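Local coordinates for proteasome assembly chaperone family protein (Thermoplasma acidophilum, PDB 3GAA) that is of unknown function but, as a member of the PAC2 family, may act as a chaperone in proteasome assembly, at residues Ala44-Glu49 / Asp217-Gln222; Lys74-Phe79 / Met93-Ile98; Ile122-Gly127 / Gly170-Cys175; Glu135-Phe140 / Ile186-Val191. One frame throughout, in Å; residues are numbered along the deposited sequence.

Contact 1. Residues Ala44-Glu49 / Asp217-Gln222; sequences ASYIVE and DLLEEQ
Tyr-46 and Leu-219 make the apolar part of this contact. Leu-219 CD1 lies over one face of the phenol ring, displaced toward its rim, in a CH-pi contact 3.8 Å from the centroid. The two side chains cross at about a right angle, and CD1 comes nearest to the ring at Tyr-46 CZ, 3.4 Å away. Tyr-46 reaches across because its CG is anti to the backbone N (chi1 -178°), which carries the ring out from its helix toward the first turn of the other.

Gln-222 adds side-chain packing: its extended chain passes beside the same ring, CD 3.6 Å from Tyr-46 CD2. Ring and amide planes are 49° apart. Further along the first helix, Glu-49 bends at chi2, and its carboxylate lies near the amide group of Gln-222, the planes 77° apart.

Leu-218 occupies the N-cap position, so the contact joins helix 39-51 to the very start of helix 219-243, a predicted coiled coil. Helix 196-210 backs it, with Ile-203 against Tyr-46 and Leu-200 against Leu-219, while Ala-44 and Ile-47 of helix 39-51 rest on strand 89-94.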
loop_
_atom_site.group_PDB
_atom_site.type_symbol
_atom_site.label_atom_id
_atom_site.label_comp_id
_atom_site.label_asym_id
_atom_site.label_seq_id
_atom_site.Cartn_x
_atom_site.Cartn_y
_atom_site.Cartn_z
ATOM N N ALA A 44 -13.803 31.182 23.399
ATOM C CA ALA A 44 -13.328 29.804 23.594
ATOM C C ALA A 44 -12.705 29.746 24.940
ATOM O O ALA A 44 -13.174 28.984 25.776
ATOM C CB ALA A 44 -12.307 29.381 22.564
ATOM N N SER A 45 -11.699 30.576 25.195
ATOM C CA SER A 45 -11.044 30.553 26.501
ATOM C C SER A 45 -11.958 30.798 27.654
ATOM O O SER A 45 -11.921 30.043 28.630
ATOM C CB SER A 45 -9.990 31.585 26.566
ATOM O OG SER A 45 -9.099 31.232 25.583
ATOM N N TYR A 46 -12.758 31.851 27.553
ATOM C CA TYR A 46 -13.722 32.112 28.590
ATOM C C TYR A 46 -14.509 30.865 28.905
ATOM O O TYR A 46 -14.544 30.471 30.042
ATOM C CB TYR A 46 -14.689 33.196 28.197
ATOM C CG TYR A 46 -15.670 33.497 29.296
ATOM C CD1 TYR A 46 -16.970 33.047 29.220
ATOM C CD2 TYR A 46 -15.291 34.216 30.430
ATOM C CE1 TYR A 46 -17.885 33.328 30.233
ATOM C CE2 TYR A 46 -16.195 34.499 31.434
ATOM C CZ TYR A 46 -17.501 34.042 31.320
ATOM O OH TYR A 46 -18.434 34.268 32.288
ATOM N N ILE A 47 -15.125 30.222 27.910
ATOM C CA ILE A 47 -16.089 29.217 28.255
ATOM C C ILE A 47 -15.347 27.987 28.833
ATOM O O ILE A 47 -15.803 27.367 29.780
ATOM C CB ILE A 47 -17.222 28.915 27.133
ATOM C CG1 ILE A 47 -17.052 27.542 26.555
ATOM C CG2 ILE A 47 -17.404 29.941 25.951
ATOM C CD1 ILE A 47 -17.663 26.449 27.464
ATOM N N VAL A 48 -14.177 27.674 28.285
ATOM C CA VAL A 48 -13.300 26.612 28.799
ATOM C C VAL A 48 -13.094 26.815 30.268
ATOM O O VAL A 48 -13.327 25.918 31.077
ATOM C CB VAL A 48 -11.879 26.646 28.186
ATOM C CG1 VAL A 48 -10.914 25.904 29.059
ATOM C CG2 VAL A 48 -11.846 26.031 26.767
ATOM N N GLU A 49 -12.670 28.003 30.645
ATOM C CA GLU A 49 -12.527 28.295 32.057
ATOM C C GLU A 49 -13.845 28.225 32.799
ATOM O O GLU A 49 -13.900 27.643 33.860
ATOM C CB GLU A 49 -11.912 29.654 32.282
ATOM C CG GLU A 49 -11.499 29.872 33.772
ATOM C CD GLU A 49 -12.682 30.264 34.694
ATOM O OE1 GLU A 49 -13.699 30.810 34.155
ATOM O OE2 GLU A 49 -12.612 30.017 35.944
ATOM N N ASP A 217 -20.705 35.669 35.212
ATOM C CA ASP A 217 -20.085 36.243 36.408
ATOM C C ASP A 217 -18.584 36.582 36.170
ATOM O O ASP A 217 -17.794 35.735 35.690
ATOM C CB ASP A 217 -20.259 35.313 37.602
ATOM C CG ASP A 217 -21.740 35.075 37.950
ATOM O OD1 ASP A 217 -22.385 35.883 38.686
ATOM O OD2 ASP A 217 -22.264 34.051 37.472
ATOM N N LEU A 218 -18.254 37.850 36.457
ATOM C CA LEU A 218 -16.906 38.466 36.326
ATOM C C LEU A 218 -16.316 38.341 34.936
ATOM O O LEU A 218 -15.126 38.263 34.761
ATOM C CB LEU A 218 -15.942 37.920 37.404
ATOM C CG LEU A 218 -15.777 38.644 38.757
ATOM C CD1 LEU A 218 -16.991 39.370 39.230
ATOM C CD2 LEU A 218 -15.287 37.653 39.824
ATOM N N LEU A 219 -17.184 38.344 33.946
ATOM C CA LEU A 219 -16.782 38.090 32.567
ATOM C C LEU A 219 -15.941 39.232 32.033
ATOM O O LEU A 219 -15.040 39.038 31.276
ATOM C CB LEU A 219 -18.033 37.872 31.705
ATOM C CG LEU A 219 -17.877 37.677 30.192
ATOM C CD1 LEU A 219 -18.943 36.734 29.739
ATOM C CD2 LEU A 219 -17.947 38.976 29.429
ATOM N N GLU A 220 -16.204 40.439 32.451
ATOM C CA GLU A 220 -15.480 41.539 31.865
ATOM C C GLU A 220 -14.056 41.514 32.375
ATOM O O GLU A 220 -13.126 41.675 31.574
ATOM C CB GLU A 220 -16.169 42.860 32.141
ATOM C CG GLU A 220 -17.578 42.933 31.464
ATOM C CD GLU A 220 -18.786 42.204 32.238
ATOM O OE1 GLU A 220 -18.626 41.085 32.811
ATOM O OE2 GLU A 220 -19.923 42.766 32.237
ATOM N N GLU A 221 -13.873 41.257 33.677
ATOM C CA GLU A 221 -12.545 41.217 34.231
ATOM C C GLU A 221 -11.801 40.048 33.669
ATOM O O GLU A 221 -10.636 40.149 33.337
ATOM C CB GLU A 221 -12.552 41.134 35.739
ATOM C CG GLU A 221 -12.931 42.424 36.422
ATOM C CD GLU A 221 -12.033 43.658 36.051
ATOM O OE1 GLU A 221 -12.597 44.701 35.584
ATOM O OE2 GLU A 221 -10.787 43.593 36.240
ATOM N N GLN A 222 -12.455 38.923 33.505
ATOM C CA GLN A 222 -11.721 37.786 33.039
ATOM C C GLN A 222 -11.283 38.011 31.620
ATOM O O GLN A 222 -10.228 37.587 31.207
ATOM C CB GLN A 222 -12.553 36.521 33.147
ATOM C CG GLN A 222 -11.867 35.336 32.512
ATOM C CD GLN A 222 -12.560 34.036 32.808
ATOM O OE1 GLN A 222 -12.205 32.967 32.255
ATOM N NE2 GLN A 222 -13.570 34.105 33.672
#

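Contact 2. Residues Lys74-Phe79 / Met93-Ile98; sequences KLRHPF and MCEVPI
Glu-95 OE1 is gripped by two arginines: Arg-76 NH2 donates to it across this contact at 2.8 Å, and Arg-80 forms a second salt bridge to the same oxygen. The Arg-76 bond meets the syn lone pair of OE1 with an N-H...O angle of 147°. NH2 also lies 2.8 Å from Glu-95 OE2, so one nitrogen faces both oxygens, with guanidinium and carboxylate planes 35° apart. Arg-76 NE is tied back to Lys-74 O at 3.0 Å, which helps fix the rotation of the guanidinium.

Beside the salt bridge, Glu-95 N donates a nearly straight bond (166°) to Pro-78 O. Pro-78 CB packs on Val-96 CG2, and Phe-79 N is held by His-77 ND1 at 3.2 Å. Cys-94 CB sits over one face of the Phe-79 ring, 3.9 Å from its centroid, and SG approaches the ring obliquely.

Phe-79 and Cys-94 form an antiparallel non-hydrogen-bonded pair where strands 79-83 and 89-94 meet. On the other side of strand 89-94, Cys-94 bonds through its backbone to Gly-32, while the side chain of Met-93 packs on helix 39-51.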
loop_
_atom_site.group_PDB
_atom_site.type_symbol
_atom_site.label_atom_id
_atom_site.label_comp_id
_atom_site.label_asym_id
_atom_site.label_seq_id
_atom_site.Cartn_x
_atom_site.Cartn_y
_atom_site.Cartn_z
ATOM N N LYS A 74 2.194 29.954 31.158
ATOM C CA LYS A 74 1.511 28.677 31.065
ATOM C C LYS A 74 1.940 28.096 29.729
ATOM O O LYS A 74 1.531 28.577 28.682
ATOM C CB LYS A 74 -0.029 28.842 31.158
ATOM C CG LYS A 74 -0.477 30.082 32.015
ATOM C CD LYS A 74 -2.047 30.295 32.113
ATOM C CE LYS A 74 -2.759 30.569 30.726
ATOM N NZ LYS A 74 -2.621 32.004 30.158
ATOM N N LEU A 75 2.797 27.092 29.746
ATOM C CA LEU A 75 3.172 26.455 28.483
ATOM C C LEU A 75 2.005 25.657 27.869
ATOM O O LEU A 75 1.409 24.814 28.515
ATOM C CB LEU A 75 4.380 25.554 28.696
ATOM C CG LEU A 75 5.095 25.031 27.457
ATOM C CD1 LEU A 75 5.594 26.226 26.634
ATOM C CD2 LEU A 75 6.237 24.085 27.848
ATOM N N ARG A 76 1.645 25.937 26.629
ATOM C CA ARG A 76 0.780 25.017 25.920
ATOM C C ARG A 76 0.893 25.024 24.421
ATOM O O ARG A 76 1.352 25.974 23.784
ATOM C CB ARG A 76 -0.692 25.152 26.265
ATOM C CG ARG A 76 -1.127 26.336 26.988
ATOM C CD ARG A 76 -1.238 27.543 26.164
ATOM N NE ARG A 76 -0.947 28.678 27.040
ATOM C CZ ARG A 76 -1.502 29.880 27.001
ATOM N NH1 ARG A 76 -1.067 30.785 27.869
ATOM N NH2 ARG A 76 -2.435 30.202 26.110
ATOM N N HIS A 77 0.424 23.923 23.869
ATOM C CA HIS A 77 0.300 23.799 22.454
ATOM C C HIS A 77 -0.839 24.715 21.961
ATOM O O HIS A 77 -1.886 24.834 22.604
ATOM C CB HIS A 77 0.017 22.325 22.178
ATOM C CG HIS A 77 0.012 21.958 20.742
ATOM N ND1 HIS A 77 -1.058 22.220 19.915
ATOM C CD2 HIS A 77 0.925 21.306 19.992
ATOM C CE1 HIS A 77 -0.802 21.744 18.711
ATOM N NE2 HIS A 77 0.390 21.172 18.735
ATOM N N PRO A 78 -0.653 25.345 20.806
ATOM C CA PRO A 78 -1.598 26.302 20.212
ATOM C C PRO A 78 -2.999 25.824 19.834
ATOM O O PRO A 78 -3.882 26.646 19.769
ATOM C CB PRO A 78 -0.900 26.696 18.917
ATOM C CG PRO A 78 -0.072 25.536 18.589
ATOM C CD PRO A 78 0.489 25.125 19.913
ATOM N N PHE A 79 -3.197 24.544 19.521
ATOM C CA PHE A 79 -4.514 24.009 19.112
ATOM C C PHE A 79 -4.952 22.866 20.048
ATOM O O PHE A 79 -4.387 21.763 19.983
ATOM C CB PHE A 79 -4.436 23.506 17.672
ATOM C CG PHE A 79 -5.775 23.453 16.936
ATOM C CD1 PHE A 79 -6.893 22.922 17.500
ATOM C CD2 PHE A 79 -5.864 23.878 15.632
ATOM C CE1 PHE A 79 -8.074 22.851 16.804
ATOM C CE2 PHE A 79 -7.039 23.812 14.947
ATOM C CZ PHE A 79 -8.138 23.316 15.526
ATOM N N MET A 93 -10.230 25.215 20.167
ATOM C CA MET A 93 -9.612 26.537 20.010
ATOM C C MET A 93 -8.240 26.469 19.489
ATOM O O MET A 93 -7.470 25.581 19.844
ATOM C CB MET A 93 -9.527 27.343 21.300
ATOM C CG MET A 93 -8.661 26.783 22.435
ATOM S SD MET A 93 -8.953 27.945 23.807
ATOM C CE MET A 93 -8.393 27.205 25.335
ATOM N N CYS A 94 -7.927 27.471 18.682
ATOM C CA CYS A 94 -6.596 27.648 18.183
ATOM C C CYS A 94 -6.088 29.073 18.377
ATOM O O CYS A 94 -6.669 30.013 17.876
ATOM C CB CYS A 94 -6.576 27.263 16.727
ATOM S SG CYS A 94 -4.848 27.128 16.160
ATOM N N GLU A 95 -5.001 29.214 19.109
ATOM C CA GLU A 95 -4.538 30.514 19.564
ATOM C C GLU A 95 -3.639 31.285 18.603
ATOM O O GLU A 95 -3.193 32.374 18.945
ATOM C CB GLU A 95 -3.768 30.329 20.853
ATOM C CG GLU A 95 -4.594 29.689 21.951
ATOM C CD GLU A 95 -3.965 29.785 23.365
ATOM O OE1 GLU A 95 -2.963 29.073 23.599
ATOM O OE2 GLU A 95 -4.503 30.513 24.264
ATOM N N VAL A 96 -3.323 30.709 17.443
ATOM C CA VAL A 96 -2.382 31.294 16.515
ATOM C C VAL A 96 -2.959 31.131 15.124
ATOM O O VAL A 96 -3.624 30.163 14.839
ATOM C CB VAL A 96 -0.935 30.681 16.629
ATOM C CG1 VAL A 96 -0.453 30.739 18.064
ATOM C CG2 VAL A 96 -0.841 29.270 16.101
ATOM N N PRO A 97 -2.738 32.089 14.243
ATOM C CA PRO A 97 -3.562 32.008 13.059
ATOM C C PRO A 97 -3.093 30.958 12.056
ATOM O O PRO A 97 -1.893 30.726 11.885
ATOM C CB PRO A 97 -3.477 33.419 12.495
ATOM C CG PRO A 97 -2.160 33.981 13.043
ATOM C CD PRO A 97 -1.921 33.317 14.309
ATOM N N ILE A 98 -4.058 30.349 11.399
ATOM C CA ILE A 98 -3.828 29.371 10.366
ATOM C C ILE A 98 -3.835 30.053 9.000
ATOM O O ILE A 98 -4.785 30.718 8.590
ATOM C CB ILE A 98 -4.921 28.345 10.383
ATOM C CG1 ILE A 98 -4.829 27.547 11.676
ATOM C CG2 ILE A 98 -4.812 27.465 9.164
ATOM C CD1 ILE A 98 -6.220 27.193 12.231
#

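Contact 3. Residues Ile122-Gly127 / Gly170-Cys175; sequences IVIMEG and GILNEC
This is buried helix-on-sheet packing in the core of a three-layer alpha/beta/alpha sandwich: Ile-122 and Ile-124 of central strand 121-130 meet Ile-171, Leu-172 and Cys-175 on the inner side of helix 166-178. The short strand and helix segments run nearly antiparallel, at 166°, and their axes come within 9.8 Å. Every contact is between apolar groups or sulfur, and no hydrogen bond crosses.

Ile-171 serves both isoleucines of the strand through its CG2 methyl, which lies 3.8 Å from Ile-122 CG2 and 3.6 Å from Ile-124 CD1. Its chi1 of -67° sets CG1 beside the backbone N and leaves CG2 anti to it, so the short branch is turned to the sheet. Ile-124 works through the end of its longer branch, where CD1 touches both Ile-171 CG2 and Leu-172 CD1. The stem of Leu-172 leaves the helix flank, and only its end comes round to the strand. One turn on from Ile-171, Cys-175 SG lies against Ile-122 CD1, so the chain order of the helix partners runs opposite to that of the strand residues.

Alternation along the strand sends Val-123 and Met-125 to the opposite face, where helix 196-210 packs. Helix 103-117 lies next to helix 166-178, its Met-111 touching both Ile-122 and Cys-175. Asn-173 ND2 donates to Val-67 O of a neighbouring subunit. Within the sheet, strand 121-130 is flanked by parallel strands 28-32 and 181-190.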
loop_
_atom_site.group_PDB
_atom_site.type_symbol
_atom_site.label_atom_id
_atom_site.label_comp_id
_atom_site.label_asym_id
_atom_site.label_seq_id
_atom_site.Cartn_x
_atom_site.Cartn_y
_atom_site.Cartn_z
ATOM N N ILE A 122 -22.186 22.313 15.445
ATOM C CA ILE A 122 -20.928 23.013 15.576
ATOM C C ILE A 122 -21.176 24.483 15.516
ATOM O O ILE A 122 -21.834 24.904 14.634
ATOM C CB ILE A 122 -19.996 22.638 14.435
ATOM C CG1 ILE A 122 -19.783 21.132 14.484
ATOM C CG2 ILE A 122 -18.657 23.323 14.544
ATOM C CD1 ILE A 122 -19.166 20.613 13.235
ATOM N N VAL A 123 -20.671 25.271 16.444
ATOM C CA VAL A 123 -20.933 26.694 16.394
ATOM C C VAL A 123 -19.611 27.356 16.210
ATOM O O VAL A 123 -18.686 27.049 16.941
ATOM C CB VAL A 123 -21.533 27.165 17.697
ATOM C CG1 VAL A 123 -21.847 28.578 17.610
ATOM C CG2 VAL A 123 -22.763 26.358 18.019
ATOM N N ILE A 124 -19.484 28.250 15.237
ATOM C CA ILE A 124 -18.212 28.989 15.077
ATOM C C ILE A 124 -18.337 30.420 15.582
ATOM O O ILE A 124 -19.250 31.172 15.169
ATOM C CB ILE A 124 -17.720 29.012 13.665
ATOM C CG1 ILE A 124 -17.448 27.586 13.205
ATOM C CG2 ILE A 124 -16.465 29.800 13.609
ATOM C CD1 ILE A 124 -17.957 27.317 11.806
ATOM N N MET A 125 -17.434 30.773 16.505
ATOM C CA MET A 125 -17.552 32.014 17.261
ATOM C C MET A 125 -16.687 33.038 16.642
ATOM O O MET A 125 -15.515 32.800 16.477
ATOM C CB MET A 125 -17.109 31.818 18.693
ATOM C CG MET A 125 -18.164 31.101 19.561
ATOM S SD MET A 125 -17.503 30.267 21.036
ATOM C CE MET A 125 -18.781 30.696 22.129
ATOM N N GLU A 126 -17.233 34.190 16.290
ATOM C CA GLU A 126 -16.353 35.224 15.806
ATOM C C GLU A 126 -16.786 36.661 15.968
ATOM O O GLU A 126 -17.915 36.971 16.273
ATOM C CB GLU A 126 -15.872 34.927 14.378
ATOM C CG GLU A 126 -16.920 34.676 13.341
ATOM C CD GLU A 126 -16.358 33.929 12.125
ATOM O OE1 GLU A 126 -16.721 34.232 10.943
ATOM O OE2 GLU A 126 -15.548 33.008 12.365
ATOM N N GLY A 127 -15.806 37.531 15.796
ATOM C CA GLY A 127 -16.021 38.975 15.726
ATOM C C GLY A 127 -15.772 39.549 14.334
ATOM O O GLY A 127 -15.063 38.940 13.530
ATOM N N GLY A 170 -14.541 26.942 5.985
ATOM C CA GLY A 170 -14.085 25.601 5.806
ATOM C C GLY A 170 -14.911 24.664 6.640
ATOM O O GLY A 170 -15.391 23.662 6.127
ATOM N N ILE A 171 -15.102 24.983 7.920
ATOM C CA ILE A 171 -15.980 24.160 8.779
ATOM C C ILE A 171 -17.456 24.136 8.324
ATOM O O ILE A 171 -18.088 23.116 8.292
ATOM C CB ILE A 171 -15.847 24.583 10.262
ATOM C CG1 ILE A 171 -14.431 24.222 10.718
ATOM C CG2 ILE A 171 -16.985 23.937 11.163
ATOM C CD1 ILE A 171 -13.977 25.035 11.849
ATOM N N LEU A 172 -17.989 25.270 7.953
ATOM C CA LEU A 172 -19.327 25.260 7.445
ATOM C C LEU A 172 -19.495 24.281 6.242
ATOM O O LEU A 172 -20.518 23.551 6.125
ATOM C CB LEU A 172 -19.723 26.693 7.117
ATOM C CG LEU A 172 -20.463 27.402 8.242
ATOM C CD1 LEU A 172 -20.302 26.650 9.574
ATOM C CD2 LEU A 172 -20.091 28.847 8.400
ATOM N N ASN A 173 -18.491 24.244 5.361
ATOM C CA ASN A 173 -18.625 23.410 4.163
ATOM C C ASN A 173 -18.590 21.967 4.583
ATOM O O ASN A 173 -19.451 21.173 4.209
ATOM C CB ASN A 173 -17.557 23.710 3.123
ATOM C CG ASN A 173 -17.945 24.870 2.225
ATOM O OD1 ASN A 173 -19.100 25.306 2.200
ATOM N ND2 ASN A 173 -16.994 25.384 1.511
ATOM N N GLU A 174 -17.634 21.635 5.434
ATOM C CA GLU A 174 -17.602 20.312 5.947
ATOM C C GLU A 174 -18.918 19.909 6.570
ATOM O O GLU A 174 -19.365 18.806 6.388
ATOM C CB GLU A 174 -16.528 20.232 6.969
ATOM C CG GLU A 174 -15.165 20.204 6.371
ATOM C CD GLU A 174 -14.755 18.878 5.711
ATOM O OE1 GLU A 174 -15.406 17.782 5.843
ATOM O OE2 GLU A 174 -13.680 18.958 5.071
ATOM N N CYS A 175 -19.531 20.800 7.320
ATOM C CA CYS A 175 -20.773 20.468 7.974
ATOM C C CYS A 175 -21.826 20.198 6.951
ATOM O O CYS A 175 -22.518 19.199 7.033
ATOM C CB CYS A 175 -21.236 21.594 8.889
ATOM S SG CYS A 175 -20.369 21.617 10.441
#

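Contact 4. Residues Glu135-Phe140 / Ile186-Val191; sequences EERPVF and ITPTSV
Arg-137 and Pro-188 lie side by side but point opposite ways, the arginine stem lying along the proline so that the two CD atoms are 4.1 Å apart. The Arg-137 chain leaves with CG anti to the backbone N (chi1 156°) and bends at chi3, which swings the guanidinium round to the backbone beyond the ring. There NH1 donates to Pro-188 O at 2.9 Å, with the acceptor at the guanidinium edge and the donor in the carbonyl plane. The same NH1 forms a salt bridge with Asp-195, which also accepts from Ser-190 N, so the arginine links this loop to the end of the strand.

Thr-187 lies at a slant to the arginine stem. Its OG1 donates a hydrogen bond to Pro-138 O (3.2 Å), the donor tilted 30° from the carbonyl plane. The rings of Pro-138 and Pro-188 pack obliquely, CD of the former 4.0 Å from CG of the latter.

Beyond the prolines, Phe-140 N donates to Ile-186 O at 2.8 Å, and Ile-186 N answers to Phe-140 O at 2.9 Å. This is an antiparallel hydrogen-bonded pair, with both side chains on one face, against Ala-159. Here the mixed sheet turns from its parallel centre to antiparallel strand 140-142.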
loop_
_atom_site.group_PDB
_atom_site.type_symbol
_atom_site.label_atom_id
_atom_site.label_comp_id
_atom_site.label_asym_id
_atom_site.label_seq_id
_atom_site.Cartn_x
_atom_site.Cartn_y
_atom_site.Cartn_z
ATOM N N GLU A 135 -23.523 51.168 22.244
ATOM C CA GLU A 135 -23.864 50.107 23.252
ATOM C C GLU A 135 -24.992 49.127 22.885
ATOM O O GLU A 135 -25.117 48.044 23.493
ATOM C CB GLU A 135 -24.179 50.726 24.627
ATOM C CG GLU A 135 -24.085 49.739 25.836
ATOM C CD GLU A 135 -24.797 50.283 27.089
ATOM O OE1 GLU A 135 -25.084 51.511 27.150
ATOM O OE2 GLU A 135 -25.073 49.477 28.011
ATOM N N GLU A 136 -25.830 49.537 21.933
ATOM C CA GLU A 136 -26.683 48.608 21.183
ATOM C C GLU A 136 -25.777 47.781 20.253
ATOM O O GLU A 136 -25.460 48.234 19.143
ATOM C CB GLU A 136 -27.764 49.387 20.371
ATOM C CG GLU A 136 -28.731 50.351 21.176
ATOM C CD GLU A 136 -28.678 50.203 22.738
ATOM O OE1 GLU A 136 -28.904 51.235 23.450
ATOM O OE2 GLU A 136 -28.405 49.080 23.258
ATOM N N ARG A 137 -25.318 46.615 20.722
ATOM C CA ARG A 137 -24.467 45.765 19.909
ATOM C C ARG A 137 -25.217 44.516 19.479
ATOM O O ARG A 137 -25.605 43.711 20.312
ATOM C CB ARG A 137 -23.208 45.383 20.644
ATOM C CG ARG A 137 -22.573 44.086 20.116
ATOM C CD ARG A 137 -21.098 44.026 20.333
ATOM N NE ARG A 137 -20.700 44.687 21.570
ATOM C CZ ARG A 137 -19.439 44.984 21.869
ATOM N NH1 ARG A 137 -18.446 44.668 21.032
ATOM N NH2 ARG A 137 -19.164 45.577 23.023
ATOM N N PRO A 138 -25.388 44.332 18.161
ATOM C CA PRO A 138 -26.107 43.184 17.602
ATOM C C PRO A 138 -25.292 41.862 17.459
ATOM O O PRO A 138 -24.054 41.850 17.393
ATOM C CB PRO A 138 -26.502 43.705 16.222
ATOM C CG PRO A 138 -25.364 44.617 15.838
ATOM C CD PRO A 138 -24.864 45.215 17.098
ATOM N N VAL A 139 -25.992 40.745 17.422
ATOM C CA VAL A 139 -25.351 39.509 17.018
ATOM C C VAL A 139 -25.876 39.080 15.656
ATOM O O VAL A 139 -27.051 39.137 15.400
ATOM C CB VAL A 139 -25.500 38.364 18.057
ATOM C CG1 VAL A 139 -24.802 37.106 17.555
ATOM C CG2 VAL A 139 -24.862 38.745 19.321
ATOM N N PHE A 140 -24.974 38.624 14.803
ATOM C CA PHE A 140 -25.393 38.041 13.548
ATOM C C PHE A 140 -25.111 36.606 13.557
ATOM O O PHE A 140 -24.341 36.129 14.381
ATOM C CB PHE A 140 -24.713 38.698 12.369
ATOM C CG PHE A 140 -24.912 40.137 12.345
ATOM C CD1 PHE A 140 -26.089 40.670 11.825
ATOM C CD2 PHE A 140 -24.005 40.964 12.949
ATOM C CE1 PHE A 140 -26.324 42.079 11.850
ATOM C CE2 PHE A 140 -24.204 42.363 12.964
ATOM C CZ PHE A 140 -25.364 42.927 12.414
ATOM N N ILE A 186 -21.502 35.989 14.696
ATOM C CA ILE A 186 -20.555 37.072 14.552
ATOM C C ILE A 186 -21.037 38.333 15.277
ATOM O O ILE A 186 -22.229 38.699 15.292
ATOM C CB ILE A 186 -20.277 37.428 13.089
ATOM C CG1 ILE A 186 -19.951 36.170 12.261
ATOM C CG2 ILE A 186 -19.094 38.350 13.032
ATOM C CD1 ILE A 186 -21.183 35.524 11.566
ATOM N N THR A 187 -20.091 39.006 15.910
ATOM C CA THR A 187 -20.442 40.186 16.664
ATOM C C THR A 187 -19.449 41.306 16.341
ATOM O O THR A 187 -18.307 41.051 16.220
ATOM C CB THR A 187 -20.516 39.844 18.153
ATOM O OG1 THR A 187 -21.340 40.810 18.796
ATOM C CG2 THR A 187 -19.133 39.838 18.801
ATOM N N PRO A 188 -19.911 42.540 16.152
ATOM C CA PRO A 188 -18.946 43.595 15.897
ATOM C C PRO A 188 -18.035 43.780 17.092
ATOM O O PRO A 188 -18.488 43.771 18.229
ATOM C CB PRO A 188 -19.810 44.842 15.716
ATOM C CG PRO A 188 -21.227 44.412 15.760
ATOM C CD PRO A 188 -21.272 43.070 16.368
ATOM N N THR A 189 -16.758 43.968 16.844
ATOM C CA THR A 189 -15.825 44.144 17.934
ATOM C C THR A 189 -14.751 45.223 17.621
ATOM O O THR A 189 -14.244 45.317 16.502
ATOM C CB THR A 189 -15.270 42.723 18.426
ATOM O OG1 THR A 189 -13.915 42.821 18.890
ATOM C CG2 THR A 189 -15.386 41.675 17.378
ATOM N N SER A 190 -14.440 46.060 18.601
ATOM C CA SER A 190 -13.527 47.190 18.414
ATOM C C SER A 190 -12.090 46.776 18.102
ATOM O O SER A 190 -11.479 45.996 18.826
ATOM C CB SER A 190 -13.507 48.011 19.714
ATOM O OG SER A 190 -12.481 48.994 19.691
ATOM N N VAL A 191 -11.498 47.334 17.070
ATOM C CA VAL A 191 -10.113 46.942 16.759
ATOM C C VAL A 191 -9.060 47.562 17.696
ATOM O O VAL A 191 -8.174 46.871 18.162
ATOM C CB VAL A 191 -9.737 47.175 15.263
ATOM C CG1 VAL A 191 -10.189 46.002 14.438
ATOM C CG2 VAL A 191 -10.334 48.474 14.732
#

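In the fold
All four contacts belong to one alpha/beta unit of the PAC2 family. Contact 2 lies toward one end of the mixed sheet and contact 4 toward the other, their centres 25 Å apart, with contact 3 on a central strand. Contacts 3 and 4 are joined directly, since strands 121-130 and 181-190 are neighbours and Glu-126 O lies 3.0 Å from Thr-187 N, probably hydrogen-bonded. Contact 1 lies on the opposite face of the sheet from helix 166-178: Ala-44 CB packs 3.7 Å from Met-93 CB of contact 2, and Ile-47 CG2 4.1 Å from Met-125 CE of contact 3. Contacts 1 and 4 do not touch, their nearest atoms about 9 Å apart.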